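Local coordinates for high-affinity zinc uptake system protein znuA (Streptococcus suis, PDB 3MFQ) that probably captures zinc and related metal ions outside the cell and hands them to an ABC-type importer, at residues I100-F105 with Q188-D193; D171-F176 with F182-P187. One frame throughout, in Å; residues are numbered along the deposited sequence.

In the fold
Both contacts lie beside the zinc site, and their centres are about 10 Å apart. Contact 1 is buried: it joins strand 100-101 and the turn that follows, which carries a zinc ligand, to the loop after strand 183-185, and sets aliphatic packing against a carboxylate hydrogen-bonded within 100-105 to the imidazole and backbone of His104. Contact 2 is partly buried and closes a beta-alpha-beta unit by apolar packing; neither contact has a hydrogen bond between its segments. Along the chain it is nested within the loop that contact 1 closes. The two touch directly: Tyr175 OH probably donates to Asp102 O (2.6 Å), and Asp171 N probably bonds to Gly189 O (2.9 Å).

Contact 1: residues I100-F105 with Q188-D193; sequences IVDPHF and QGVSTD. With ZN (zinc ion), chain D.
Val190 pushes its two methyls against Asp102 and Pro103, in the turn that presents His104 to the zinc ion. Asp102 forms an Asx turn and, with His104, a His-carboxylate pair. Asp102 CB lies 3.7 Å from Val190 CG2, and the carboxylate carbon CG comes to 3.4 Å of the same methyl, so an apolar group covers one side of the acid. Asp102 CG sits anti to the backbone N (chi1 -176°), which carries the carboxylate forward along the chain, where OD1 meets two N-H groups of His104. The backbone N of His104 reaches Asp102 OD1 at 2.9 Å from above the carboxylate plane, in a fairly straight bond (163°). The ring ND1 of His104 reaches Asp102 OD1 at 2.6 Å on the syn side, more bent (144°) and tilted from the imidazole plane. The ND1 bond limits the swing of the imidazole, while the backbone bond helps hold OD1 in place; the carboxylate probably makes the ring more electron-rich, and so a better donor to the zinc ion through NE2. Asp102 OD2 accepts from Asn174 ND2, so that this second-shell acid is itself held from outside. The CD corner of the Pro103 ring meets Val190 CG1 at 3.4 Å, while Pro103 CG lies over one face of the His104 ring. Val190 O lies at the edge of that ring, near its plane, beside CE1. At the far end of the imidazole, His41, His170 and Asp254 complete the metal site, and His104 NE2 binds the zinc ion at 2.2 Å.

Contact 2: residues D171-F176 with F182-P187; sequences DAFNYF and FTLYAP
Leu184 lays its CD2 methyl across the turn that leads into helix 174-179, at the heart of a beta-alpha-beta unit whose strands, 165-167 and 183-185, run parallel. With CG anti to the backbone N (chi1 168°), the isobutyl group extends from the strand toward the first residues of the helix. Leu184 CD2 reaches Phe173 CB at 3.6 Å and comes to 3.7 Å of Asn174 N, so this one methyl covers the N-cap residue, Phe173, and the start of the helix. The Asp171 side chain crosses that of Leu184 obliquely. Two residues beyond Leu184, Ala186 turns its CB to the backbone of Asp171, 3.9 Å from Asp171 CA. The Phe173 ring leads away from strand 183-185, to stack on Phe107. At the other end of the contact, Phe176 sets CE2 over one face of the Phe182 ring, off centre toward its rim. The ring planes of Phe176 and Phe182 are inclined at 53°, with centroids 5.8 Å apart, an oblique aromatic pair. Leu156 of helix 131-156 touches both rings, and the nearest carbons between them, Phe176 CE2 and Phe182 CD1, are 4.3 Å apart.

Contact 1: residues I100-F105 with Q188-D193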
loop_
_atom_site.group_PDB
_atom_site.type_symbol
_atom_site.label_atom_id
_atom_site.label_comp_id
_atom_site.label_asym_id
_atom_site.label_seq_id
_atom_site.Cartn_x
_atom_site.Cartn_y
_atom_site.Cartn_z
ATOM N N ILE A 100 3.922 -9.283 -15.002
ATOM C CA ILE A 100 4.337 -9.120 -13.617
ATOM C C ILE A 100 3.087 -8.530 -12.969
ATOM O O ILE A 100 2.441 -7.652 -13.539
ATOM C CB ILE A 100 5.552 -8.207 -13.365
ATOM C CG1 ILE A 100 6.840 -8.942 -13.736
ATOM C CG2 ILE A 100 5.606 -7.754 -11.915
ATOM C CD1 ILE A 100 6.970 -10.301 -13.080
ATOM N N VAL A 101 2.748 -9.019 -11.781
ATOM C CA VAL A 101 1.571 -8.547 -11.059
ATOM C C VAL A 101 1.893 -7.349 -10.167
ATOM O O VAL A 101 2.968 -7.275 -9.573
ATOM C CB VAL A 101 0.949 -9.671 -10.200
ATOM C CG1 VAL A 101 1.961 -10.197 -9.194
ATOM C CG2 VAL A 101 -0.303 -9.179 -9.495
ATOM N N ASP A 102 0.956 -6.409 -10.088
ATOM C CA ASP A 102 1.082 -5.254 -9.206
ATOM C C ASP A 102 0.533 -5.609 -7.824
ATOM O O ASP A 102 -0.650 -5.911 -7.678
ATOM C CB ASP A 102 0.335 -4.053 -9.795
ATOM C CG ASP A 102 0.505 -2.790 -8.971
ATOM O OD1 ASP A 102 0.940 -2.889 -7.806
ATOM O OD2 ASP A 102 0.200 -1.693 -9.488
ATOM N N PRO A 103 1.402 -5.575 -6.803
ATOM C CA PRO A 103 1.058 -6.018 -5.446
ATOM C C PRO A 103 0.227 -5.013 -4.650
ATOM O O PRO A 103 -0.371 -5.391 -3.644
ATOM C CB PRO A 103 2.427 -6.192 -4.786
ATOM C CG PRO A 103 3.306 -5.220 -5.492
ATOM C CD PRO A 103 2.811 -5.156 -6.909
ATOM N N HIS A 104 0.190 -3.761 -5.092
ATOM C CA HIS A 104 -0.453 -2.698 -4.327
ATOM C C HIS A 104 -1.975 -2.735 -4.434
ATOM O O HIS A 104 -2.597 -1.753 -4.831
ATOM C CB HIS A 104 0.062 -1.335 -4.787
ATOM C CG HIS A 104 1.555 -1.251 -4.858
ATOM N ND1 HIS A 104 2.255 -1.452 -6.026
ATOM C CD2 HIS A 104 2.478 -0.992 -3.905
ATOM C CE1 HIS A 104 3.549 -1.318 -5.792
ATOM N NE2 HIS A 104 3.710 -1.039 -4.510
ATOM N N PHE A 105 -2.565 -3.862 -4.055
ATOM C CA PHE A 105 -4.003 -4.076 -4.194
ATOM C C PHE A 105 -4.838 -3.340 -3.147
ATOM O O PHE A 105 -6.039 -3.149 -3.330
ATOM C CB PHE A 105 -4.305 -5.568 -4.087
ATOM C CG PHE A 105 -4.029 -6.134 -2.729
ATOM C CD1 PHE A 105 -2.786 -6.657 -2.423
ATOM C CD2 PHE A 105 -5.005 -6.123 -1.749
ATOM C CE1 PHE A 105 -2.527 -7.170 -1.166
ATOM C CE2 PHE A 105 -4.753 -6.634 -0.492
ATOM C CZ PHE A 105 -3.512 -7.159 -0.200
ATOM N N GLN A 188 9.625 4.936 -11.481
ATOM C CA GLN A 188 10.004 3.562 -11.173
ATOM C C GLN A 188 8.856 2.590 -11.410
ATOM O O GLN A 188 7.690 2.983 -11.437
ATOM C CB GLN A 188 10.500 3.448 -9.733
ATOM C CG GLN A 188 10.960 2.053 -9.355
ATOM C CD GLN A 188 11.759 2.033 -8.074
ATOM O OE1 GLN A 188 12.824 1.422 -8.005
ATOM N NE2 GLN A 188 11.256 2.713 -7.052
ATOM N N GLY A 189 9.195 1.317 -11.580
ATOM C CA GLY A 189 8.205 0.295 -11.856
ATOM C C GLY A 189 7.325 -0.035 -10.666
ATOM O O GLY A 189 7.125 0.789 -9.772
ATOM N N VAL A 190 6.799 -1.255 -10.661
ATOM C CA VAL A 190 5.900 -1.707 -9.609
ATOM C C VAL A 190 6.659 -2.038 -8.325
ATOM O O VAL A 190 6.198 -1.738 -7.224
ATOM C CB VAL A 190 5.084 -2.925 -10.072
ATOM C CG1 VAL A 190 5.223 -4.072 -9.088
ATOM C CG2 VAL A 190 3.630 -2.541 -10.260
ATOM N N SER A 191 7.825 -2.657 -8.474
ATOM C CA SER A 191 8.680 -2.944 -7.331
ATOM C C SER A 191 9.660 -1.803 -7.128
ATOM O O SER A 191 9.920 -1.031 -8.048
ATOM C CB SER A 191 9.443 -4.252 -7.542
ATOM O OG SER A 191 10.332 -4.503 -6.469
ATOM N N THR A 192 10.198 -1.693 -5.921
ATOM C CA THR A 192 11.179 -0.661 -5.629
ATOM C C THR A 192 12.576 -1.254 -5.696
ATOM O O THR A 192 13.563 -0.577 -5.414
ATOM C CB THR A 192 10.971 -0.058 -4.232
ATOM O OG1 THR A 192 11.376 -1.008 -3.240
ATOM C CG2 THR A 192 9.510 0.309 -4.019
ATOM N N ASP A 193 12.649 -2.528 -6.070
ATOM C CA ASP A 193 13.924 -3.230 -6.143
ATOM C C ASP A 193 14.534 -3.118 -7.536
ATOM O O ASP A 193 14.616 -4.102 -8.269
ATOM C CB ASP A 193 13.743 -4.700 -5.761
ATOM C CG ASP A 193 15.063 -5.414 -5.545
ATOM O OD1 ASP A 193 16.120 -4.753 -5.626
ATOM O OD2 ASP A 193 15.043 -6.637 -5.290
HETATM ZN ZN ZN D . 5.584 -0.424 -3.606
#

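Contact 2: residues D171-F176 with F182-P187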
loop_
_atom_site.group_PDB
_atom_site.type_symbol
_atom_site.label_atom_id
_atom_site.label_comp_id
_atom_site.label_asym_id
_atom_site.label_seq_id
_atom_site.Cartn_x
_atom_site.Cartn_y
_atom_site.Cartn_z
ATOM N N ASP A 171 5.461 3.011 -9.052
ATOM C CA ASP A 171 4.123 2.591 -9.446
ATOM C C ASP A 171 3.431 1.808 -8.336
ATOM O O ASP A 171 3.544 0.587 -8.266
ATOM C CB ASP A 171 4.202 1.739 -10.711
ATOM C CG ASP A 171 3.013 1.939 -11.622
ATOM O OD1 ASP A 171 1.991 2.483 -11.151
ATOM O OD2 ASP A 171 3.104 1.557 -12.807
ATOM N N ALA A 172 2.706 2.514 -7.475
ATOM C CA ALA A 172 2.084 1.878 -6.321
ATOM C C ALA A 172 0.622 2.276 -6.152
ATOM O O ALA A 172 -0.023 1.879 -5.183
ATOM C CB ALA A 172 2.868 2.196 -5.058
ATOM N N PHE A 173 0.105 3.061 -7.090
ATOM C CA PHE A 173 -1.260 3.560 -6.988
ATOM C C PHE A 173 -2.097 3.226 -8.215
ATOM O O PHE A 173 -3.078 3.910 -8.508
ATOM C CB PHE A 173 -1.258 5.070 -6.757
ATOM C CG PHE A 173 -0.568 5.490 -5.489
ATOM C CD1 PHE A 173 0.779 5.810 -5.490
ATOM C CD2 PHE A 173 -1.267 5.567 -4.295
ATOM C CE1 PHE A 173 1.416 6.197 -4.325
ATOM C CE2 PHE A 173 -0.634 5.955 -3.127
ATOM C CZ PHE A 173 0.708 6.269 -3.142
ATOM N N ASN A 174 -1.708 2.176 -8.930
ATOM C CA ASN A 174 -2.467 1.724 -10.091
ATOM C C ASN A 174 -3.873 1.308 -9.702
ATOM O O ASN A 174 -4.836 1.597 -10.411
ATOM C CB ASN A 174 -1.761 0.559 -10.781
ATOM C CG ASN A 174 -0.622 1.013 -11.664
ATOM O OD1 ASN A 174 -0.706 2.052 -12.318
ATOM N ND2 ASN A 174 0.450 0.231 -11.697
ATOM N N TYR A 175 -3.985 0.619 -8.574
ATOM C CA TYR A 175 -5.283 0.189 -8.082
ATOM C C TYR A 175 -6.091 1.396 -7.623
ATOM O O TYR A 175 -7.316 1.422 -7.743
ATOM C CB TYR A 175 -5.118 -0.819 -6.947
ATOM C CG TYR A 175 -4.571 -2.155 -7.398
ATOM C CD1 TYR A 175 -5.423 -3.192 -7.753
ATOM C CD2 TYR A 175 -3.202 -2.378 -7.475
ATOM C CE1 TYR A 175 -4.928 -4.416 -8.168
ATOM C CE2 TYR A 175 -2.698 -3.599 -7.886
ATOM C CZ TYR A 175 -3.566 -4.614 -8.231
ATOM O OH TYR A 175 -3.073 -5.829 -8.644
ATOM N N PHE A 176 -5.393 2.399 -7.102
ATOM C CA PHE A 176 -6.037 3.623 -6.662
ATOM C C PHE A 176 -6.583 4.388 -7.856
ATOM O O PHE A 176 -7.770 4.708 -7.917
ATOM C CB PHE A 176 -5.051 4.500 -5.894
ATOM C CG PHE A 176 -5.590 5.858 -5.561
ATOM C CD1 PHE A 176 -6.312 6.065 -4.399
ATOM C CD2 PHE A 176 -5.387 6.925 -6.417
ATOM C CE1 PHE A 176 -6.814 7.311 -4.093
ATOM C CE2 PHE A 176 -5.887 8.173 -6.116
ATOM C CZ PHE A 176 -6.602 8.368 -4.953
ATOM N N PHE A 182 -8.256 8.083 -12.275
ATOM C CA PHE A 182 -7.006 8.813 -12.122
ATOM C C PHE A 182 -5.911 8.267 -13.026
ATOM O O PHE A 182 -5.973 7.125 -13.474
ATOM C CB PHE A 182 -6.537 8.763 -10.673
ATOM C CG PHE A 182 -6.682 10.062 -9.947
ATOM C CD1 PHE A 182 -7.859 10.374 -9.290
ATOM C CD2 PHE A 182 -5.642 10.971 -9.921
ATOM C CE1 PHE A 182 -7.995 11.569 -8.621
ATOM C CE2 PHE A 182 -5.769 12.169 -9.253
ATOM C CZ PHE A 182 -6.948 12.469 -8.603
ATOM N N THR A 183 -4.903 9.097 -13.280
ATOM C CA THR A 183 -3.746 8.697 -14.072
ATOM C C THR A 183 -2.478 8.817 -13.237
ATOM O O THR A 183 -2.200 9.875 -12.672
ATOM C CB THR A 183 -3.598 9.568 -15.333
ATOM O OG1 THR A 183 -4.720 9.355 -16.198
ATOM C CG2 THR A 183 -2.321 9.218 -16.073
ATOM N N LEU A 184 -1.711 7.734 -13.164
ATOM C CA LEU A 184 -0.499 7.706 -12.348
ATOM C C LEU A 184 0.774 7.559 -13.174
ATOM O O LEU A 184 0.870 6.689 -14.042
ATOM C CB LEU A 184 -0.568 6.574 -11.319
ATOM C CG LEU A 184 0.746 6.245 -10.602
ATOM C CD1 LEU A 184 1.136 7.364 -9.648
ATOM C CD2 LEU A 184 0.645 4.920 -9.861
ATOM N N TYR A 185 1.750 8.413 -12.889
ATOM C CA TYR A 185 3.080 8.277 -13.466
ATOM C C TYR A 185 4.097 8.068 -12.351
ATOM O O TYR A 185 3.940 8.598 -11.251
ATOM C CB TYR A 185 3.454 9.512 -14.284
ATOM C CG TYR A 185 2.527 9.794 -15.442
ATOM C CD1 TYR A 185 1.911 11.028 -15.579
ATOM C CD2 TYR A 185 2.265 8.823 -16.396
ATOM C CE1 TYR A 185 1.064 11.290 -16.634
ATOM C CE2 TYR A 185 1.418 9.075 -17.454
ATOM C CZ TYR A 185 0.821 10.310 -17.567
ATOM O OH TYR A 185 -0.024 10.564 -18.620
ATOM N N ALA A 186 5.136 7.291 -12.640
ATOM C CA ALA A 186 6.184 7.020 -11.663
ATOM C C ALA A 186 7.509 6.722 -12.353
ATOM O O ALA A 186 7.559 5.935 -13.298
ATOM C CB ALA A 186 5.783 5.865 -10.766
ATOM N N PRO A 187 8.590 7.355 -11.878
ATOM C CA PRO A 187 9.922 7.144 -12.453
ATOM C C PRO A 187 10.426 5.732 -12.180
ATOM O O PRO A 187 11.529 5.383 -12.599
ATOM C CB PRO A 187 10.788 8.166 -11.709
ATOM C CG PRO A 187 10.073 8.396 -10.423
ATOM C CD PRO A 187 8.617 8.317 -10.764
#